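Local coordinates for malonyl CoA-acyl carrier protein transacylase (Staphylococcus aureus, PDB 3IM9), which transfers the malonyl group from malonyl-CoA to holo acyl carrier protein, supplying malonyl-ACP for bacterial fatty acid biosynthesis, at residues 275-288 with 298-312. Sequence-based numbering, arbitrary orientation.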
loop_
_atom_site.group_PDB
_atom_site.type_symbol
_atom_site.label_atom_id
_atom_site.label_comp_id
_atom_site.label_asym_id
_atom_site.label_seq_id
_atom_site.Cartn_x
_atom_site.Cartn_y
_atom_site.Cartn_z
ATOM N N VAL A 275 -6.377 18.365 -4.758
ATOM C CA VAL A 275 -6.948 17.115 -5.239
ATOM C C VAL A 275 -8.348 16.940 -4.798
ATOM O O VAL A 275 -8.642 16.902 -3.603
ATOM C CB VAL A 275 -6.071 15.908 -4.807
ATOM C CG1 VAL A 275 -6.700 14.626 -5.385
ATOM C CG2 VAL A 275 -4.699 16.059 -5.352
ATOM N N ASP A 276 -9.238 16.817 -5.782
ATOM C CA ASP A 276 -10.643 16.545 -5.490
ATOM C C ASP A 276 -11.185 15.301 -6.205
ATOM O O ASP A 276 -12.360 15.067 -6.236
ATOM C CB ASP A 276 -11.547 17.765 -5.764
ATOM C CG ASP A 276 -11.441 18.223 -7.139
ATOM O OD1 ASP A 276 -11.991 19.320 -7.423
ATOM O OD2 ASP A 276 -10.811 17.573 -7.975
ATOM N N HIS A 277 -10.263 14.550 -6.775
ATOM C CA HIS A 277 -10.675 13.305 -7.448
ATOM C C HIS A 277 -9.499 12.313 -7.238
ATOM O O HIS A 277 -8.351 12.577 -7.551
ATOM C CB HIS A 277 -10.832 13.573 -8.964
ATOM C CG HIS A 277 -11.404 12.388 -9.739
ATOM N ND1 HIS A 277 -11.440 12.329 -11.127
ATOM C CD2 HIS A 277 -11.975 11.221 -9.307
ATOM C CE1 HIS A 277 -11.998 11.185 -11.501
ATOM N NE2 HIS A 277 -12.320 10.493 -10.418
ATOM N N PHE A 278 -9.851 11.191 -6.601
ATOM C CA PHE A 278 -8.882 10.121 -6.409
ATOM C C PHE A 278 -9.375 8.938 -7.252
ATOM O O PHE A 278 -10.521 8.503 -7.118
ATOM C CB PHE A 278 -8.889 9.696 -4.919
ATOM C CG PHE A 278 -8.304 10.747 -3.991
ATOM C CD1 PHE A 278 -9.167 11.735 -3.416
ATOM C CD2 PHE A 278 -6.968 10.725 -3.716
ATOM C CE1 PHE A 278 -8.616 12.712 -2.551
ATOM C CE2 PHE A 278 -6.384 11.685 -2.820
ATOM C CZ PHE A 278 -7.245 12.668 -2.264
ATOM N N ILE A 279 -8.459 8.349 -7.964
ATOM C CA ILE A 279 -8.730 7.185 -8.831
ATOM C C ILE A 279 -7.874 6.063 -8.256
ATOM O O ILE A 279 -6.652 6.037 -8.374
ATOM C CB ILE A 279 -8.315 7.459 -10.223
ATOM C CG1 ILE A 279 -9.141 8.675 -10.759
ATOM C CG2 ILE A 279 -8.639 6.191 -11.155
ATOM C CD1 ILE A 279 -8.737 9.054 -12.288
ATOM N N GLU A 280 -8.609 5.075 -7.687
ATOM C CA GLU A 280 -7.965 3.816 -7.169
ATOM C C GLU A 280 -7.835 2.796 -8.280
ATOM O O GLU A 280 -8.776 2.578 -9.078
ATOM C CB GLU A 280 -8.812 3.343 -6.020
ATOM C CG GLU A 280 -8.117 2.115 -5.284
ATOM C CD GLU A 280 -8.878 1.703 -4.061
ATOM O OE1 GLU A 280 -10.005 2.165 -3.773
ATOM O OE2 GLU A 280 -8.251 0.893 -3.313
ATOM N N ILE A 281 -6.657 2.198 -8.406
ATOM C CA ILE A 281 -6.386 1.301 -9.547
ATOM C C ILE A 281 -5.775 0.005 -8.950
ATOM O O ILE A 281 -4.644 -0.001 -8.406
ATOM C CB ILE A 281 -5.368 1.956 -10.539
ATOM C CG1 ILE A 281 -6.032 3.258 -11.032
ATOM C CG2 ILE A 281 -5.005 0.960 -11.681
ATOM C CD1 ILE A 281 -4.996 4.089 -11.919
ATOM N N GLY A 282 -6.555 -1.104 -9.064
ATOM C CA GLY A 282 -6.111 -2.345 -8.405
ATOM C C GLY A 282 -7.388 -3.106 -8.074
ATOM O O GLY A 282 -8.488 -2.684 -8.327
ATOM N N PRO A 283 -7.235 -4.233 -7.418
ATOM C CA PRO A 283 -8.330 -5.005 -6.992
ATOM C C PRO A 283 -8.962 -4.368 -5.752
ATOM O O PRO A 283 -8.269 -3.716 -4.937
ATOM C CB PRO A 283 -7.682 -6.337 -6.532
ATOM C CG PRO A 283 -6.287 -6.042 -6.078
ATOM C CD PRO A 283 -5.926 -4.790 -6.999
ATOM N N GLY A 284 -10.306 -4.508 -5.646
ATOM C CA GLY A 284 -10.992 -3.919 -4.512
ATOM C C GLY A 284 -11.173 -2.403 -4.585
ATOM O O GLY A 284 -10.716 -1.759 -5.539
ATOM N N LYS A 285 -11.808 -1.837 -3.570
ATOM C CA LYS A 285 -11.932 -0.395 -3.473
ATOM C C LYS A 285 -11.644 0.017 -2.042
ATOM O O LYS A 285 -12.311 0.897 -1.497
ATOM C CB LYS A 285 -13.335 0.054 -3.881
ATOM C CG LYS A 285 -14.427 -0.954 -3.562
ATOM C CD LYS A 285 -15.663 -0.718 -4.415
ATOM C CE LYS A 285 -16.809 -0.165 -3.585
ATOM N NZ LYS A 285 -17.987 0.183 -4.426
ATOM N N VAL A 286 -10.657 -0.626 -1.422
ATOM C CA VAL A 286 -10.410 -0.365 -0.019
ATOM C C VAL A 286 -9.940 1.062 0.225
ATOM O O VAL A 286 -10.393 1.707 1.178
ATOM C CB VAL A 286 -9.297 -1.327 0.501
ATOM C CG1 VAL A 286 -8.944 -1.038 2.003
ATOM C CG2 VAL A 286 -9.687 -2.786 0.305
ATOM N N LEU A 287 -9.079 1.589 -0.631
ATOM C CA LEU A 287 -8.568 2.984 -0.323
ATOM C C LEU A 287 -9.731 3.993 -0.541
ATOM O O LEU A 287 -9.780 5.008 0.167
ATOM C CB LEU A 287 -7.351 3.364 -1.168
ATOM C CG LEU A 287 -6.105 2.440 -1.015
ATOM C CD1 LEU A 287 -4.963 3.088 -1.870
ATOM C CD2 LEU A 287 -5.734 2.268 0.436
ATOM N N SER A 288 -10.606 3.707 -1.504
ATOM C CA SER A 288 -11.737 4.596 -1.741
ATOM C C SER A 288 -12.575 4.646 -0.498
ATOM O O SER A 288 -13.022 5.731 -0.060
ATOM C CB SER A 288 -12.569 4.132 -2.966
ATOM O OG SER A 288 -11.803 4.067 -4.170
ATOM N N VAL A 298 -14.795 14.711 -1.716
ATOM C CA VAL A 298 -14.005 14.473 -2.902
ATOM C C VAL A 298 -14.585 13.331 -3.787
ATOM O O VAL A 298 -15.237 12.408 -3.313
ATOM C CB VAL A 298 -12.513 14.138 -2.569
ATOM C CG1 VAL A 298 -11.853 15.356 -1.874
ATOM C CG2 VAL A 298 -12.336 12.808 -1.718
ATOM N N LYS A 299 -14.294 13.370 -5.074
ATOM C CA LYS A 299 -14.813 12.339 -5.973
ATOM C C LYS A 299 -13.919 11.079 -5.953
ATOM O O LYS A 299 -12.709 11.230 -5.894
ATOM C CB LYS A 299 -14.821 12.855 -7.408
ATOM C CG LYS A 299 -15.283 11.850 -8.486
ATOM C CD LYS A 299 -15.344 12.578 -9.833
ATOM C CE LYS A 299 -15.821 11.671 -10.970
ATOM N NZ LYS A 299 -17.138 11.005 -10.667
ATOM N N LEU A 300 -14.547 9.894 -5.981
ATOM C CA LEU A 300 -13.799 8.640 -5.924
ATOM C C LEU A 300 -14.151 7.791 -7.110
ATOM O O LEU A 300 -15.341 7.602 -7.396
ATOM C CB LEU A 300 -14.157 7.899 -4.601
ATOM C CG LEU A 300 -13.759 8.683 -3.327
ATOM C CD1 LEU A 300 -14.432 8.105 -2.047
ATOM C CD2 LEU A 300 -12.239 8.908 -3.218
ATOM N N THR A 301 -13.152 7.360 -7.866
ATOM C CA THR A 301 -13.319 6.418 -8.936
ATOM C C THR A 301 -12.510 5.168 -8.650
ATOM O O THR A 301 -11.369 5.290 -8.199
ATOM C CB THR A 301 -12.825 7.044 -10.262
ATOM O OG1 THR A 301 -13.693 8.185 -10.552
ATOM C CG2 THR A 301 -12.892 6.003 -11.412
ATOM N N SER A 302 -13.099 3.982 -8.917
ATOM C CA SER A 302 -12.329 2.744 -8.733
ATOM C C SER A 302 -12.194 2.046 -10.091
ATOM O O SER A 302 -13.244 1.855 -10.772
ATOM C CB SER A 302 -13.038 1.801 -7.717
ATOM O OG SER A 302 -12.537 0.471 -7.867
ATOM N N ILE A 303 -10.966 1.661 -10.459
ATOM C CA ILE A 303 -10.645 0.870 -11.667
ATOM C C ILE A 303 -10.157 -0.492 -11.228
ATOM O O ILE A 303 -9.045 -0.580 -10.660
ATOM C CB ILE A 303 -9.590 1.570 -12.592
ATOM C CG1 ILE A 303 -10.015 3.004 -12.878
ATOM C CG2 ILE A 303 -9.300 0.752 -13.859
ATOM C CD1 ILE A 303 -11.196 3.135 -13.681
ATOM N N GLN A 304 -10.998 -1.505 -11.431
ATOM C CA GLN A 304 -10.703 -2.886 -10.948
ATOM C C GLN A 304 -10.619 -3.876 -12.117
ATOM O O GLN A 304 -9.837 -4.826 -12.069
ATOM C CB GLN A 304 -11.779 -3.365 -9.967
ATOM C CG GLN A 304 -11.870 -2.552 -8.699
ATOM C CD GLN A 304 -12.971 -3.021 -7.811
ATOM O OE1 GLN A 304 -13.733 -2.214 -7.252
ATOM N NE2 GLN A 304 -13.011 -4.280 -7.585
ATOM N N THR A 305 -11.426 -3.615 -13.163
ATOM C CA THR A 305 -11.568 -4.634 -14.220
ATOM C C THR A 305 -11.263 -4.084 -15.579
ATOM O O THR A 305 -11.210 -2.863 -15.755
ATOM C CB THR A 305 -13.077 -5.047 -14.237
ATOM O OG1 THR A 305 -13.916 -3.967 -14.634
ATOM C CG2 THR A 305 -13.572 -5.596 -12.821
ATOM N N LEU A 306 -11.196 -5.008 -16.542
ATOM C CA LEU A 306 -11.072 -4.604 -17.969
ATOM C C LEU A 306 -12.277 -3.762 -18.373
ATOM O O LEU A 306 -12.122 -2.776 -19.105
ATOM C CB LEU A 306 -10.970 -5.874 -18.811
ATOM C CG LEU A 306 -10.771 -5.522 -20.303
ATOM C CD1 LEU A 306 -9.522 -4.655 -20.586
ATOM C CD2 LEU A 306 -10.738 -6.861 -20.988
ATOM N N GLU A 307 -13.489 -4.094 -17.877
ATOM C CA GLU A 307 -14.651 -3.266 -18.195
ATOM C C GLU A 307 -14.524 -1.841 -17.639
ATOM O O GLU A 307 -14.929 -0.860 -18.302
ATOM C CB GLU A 307 -15.996 -3.878 -17.721
ATOM C CG GLU A 307 -16.306 -5.176 -18.475
ATOM C CD GLU A 307 -16.477 -4.935 -19.956
ATOM O OE1 GLU A 307 -17.407 -4.180 -20.306
ATOM O OE2 GLU A 307 -15.711 -5.529 -20.725
ATOM N N ASP A 308 -13.931 -1.678 -16.450
ATOM C CA ASP A 308 -13.703 -0.342 -15.936
ATOM C C ASP A 308 -12.688 0.415 -16.801
ATOM O O ASP A 308 -12.866 1.608 -16.974
ATOM C CB ASP A 308 -13.072 -0.395 -14.527
ATOM C CG ASP A 308 -14.051 -0.957 -13.470
ATOM O OD1 ASP A 308 -15.271 -0.874 -13.676
ATOM O OD2 ASP A 308 -13.616 -1.502 -12.442
ATOM N N VAL A 309 -11.634 -0.278 -17.227
ATOM C CA VAL A 309 -10.631 0.311 -18.162
ATOM C C VAL A 309 -11.351 0.777 -19.456
ATOM O O VAL A 309 -11.119 1.882 -19.906
ATOM C CB VAL A 309 -9.563 -0.682 -18.519
ATOM C CG1 VAL A 309 -8.579 -0.165 -19.664
ATOM C CG2 VAL A 309 -8.704 -1.014 -17.239
ATOM N N LYS A 310 -12.194 -0.076 -20.029
ATOM C CA LYS A 310 -12.905 0.299 -21.261
ATOM C C LYS A 310 -13.798 1.480 -20.991
ATOM O O LYS A 310 -13.883 2.411 -21.839
ATOM C CB LYS A 310 -13.702 -0.893 -21.751
ATOM C CG LYS A 310 -12.883 -1.994 -22.344
ATOM C CD LYS A 310 -13.848 -3.198 -22.657
ATOM C CE LYS A 310 -13.181 -4.388 -23.268
ATOM N NZ LYS A 310 -14.200 -5.538 -23.449
ATOM N N GLY A 311 -14.499 1.521 -19.865
ATOM C CA GLY A 311 -15.373 2.615 -19.587
ATOM C C GLY A 311 -14.561 3.919 -19.470
ATOM O O GLY A 311 -15.003 4.969 -19.948
ATOM N N TRP A 312 -13.414 3.900 -18.778
ATOM C CA TRP A 312 -12.567 5.096 -18.659
ATOM C C TRP A 312 -12.082 5.481 -20.059
ATOM O O TRP A 312 -12.138 6.683 -20.426
ATOM C CB TRP A 312 -11.361 4.849 -17.693
ATOM C CG TRP A 312 -10.391 6.043 -17.683
ATOM C CD1 TRP A 312 -9.332 6.225 -18.487
ATOM C CD2 TRP A 312 -10.436 7.136 -16.787
ATOM N NE1 TRP A 312 -8.712 7.439 -18.200
ATOM C CE2 TRP A 312 -9.386 8.019 -17.165
ATOM C CE3 TRP A 312 -11.320 7.522 -15.771
ATOM C CZ2 TRP A 312 -9.156 9.196 -16.520
ATOM C CZ3 TRP A 312 -11.098 8.729 -15.135
ATOM C CH2 TRP A 312 -10.050 9.552 -15.540
HETATM O O HOH W 1 -9.888 -0.008 -7.436
#
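His277 and Thr301 meet through a short bond, NE2 to OG1 at 2.7 Å, nearly straight at 170°, with the hydroxyl lying in the plane of the imidazole. The ring is sandwiched between two aliphatic chains: Lys299 CD sits over its centre in a CH-pi contact, 3.7 Å from the centroid, while Ile279 CG1 lies against the opposite face, nearer the ring's border than its centre. With CG anti to the backbone N (chi1 -174°), the imidazole leans across toward strand 299-303, bringing NE2 to the threonine. On the same side of the sheet as His277 and Thr301, Ile279 CD1 touches Trp312 CH2 at 3.5 Å, the two side chains roughly perpendicular; the indole NE1 is tied to Lys86 O.

Behind these side chains run strands 275-281 and 299-303, parallel and joined through helix 286-294 as a right-handed beta-alpha-beta unit, at one margin of the four-stranded parallel sheet in the acyl transferase domain. Six backbone bonds zip them, from Lys299 N on Asp276 O to Gly282 N on Ile303 O.

On the helix side, Phe278 CB packs on Leu300 CD2 at 3.8 Å, Ile291 closing over both residues. Here the extended Glu280 chain delivers its carboxylate to the start of the helix: OE1 takes both Ser288 N and, at 2.6 Å, Ser288 OG, and OE2 takes Leu287 N, bonds that fix the carboxylate's rotation. Leu300 CD1 rests 3.4 Å from Ser288 O. Where strand 275-281 gives way to the Gly282-Gly284 turn, a water bridges the segments, 2.7 Å from Ser302 OG and within bonding distance of Gly284 O and Gly282 O, though it has more acceptors around it than protons to give.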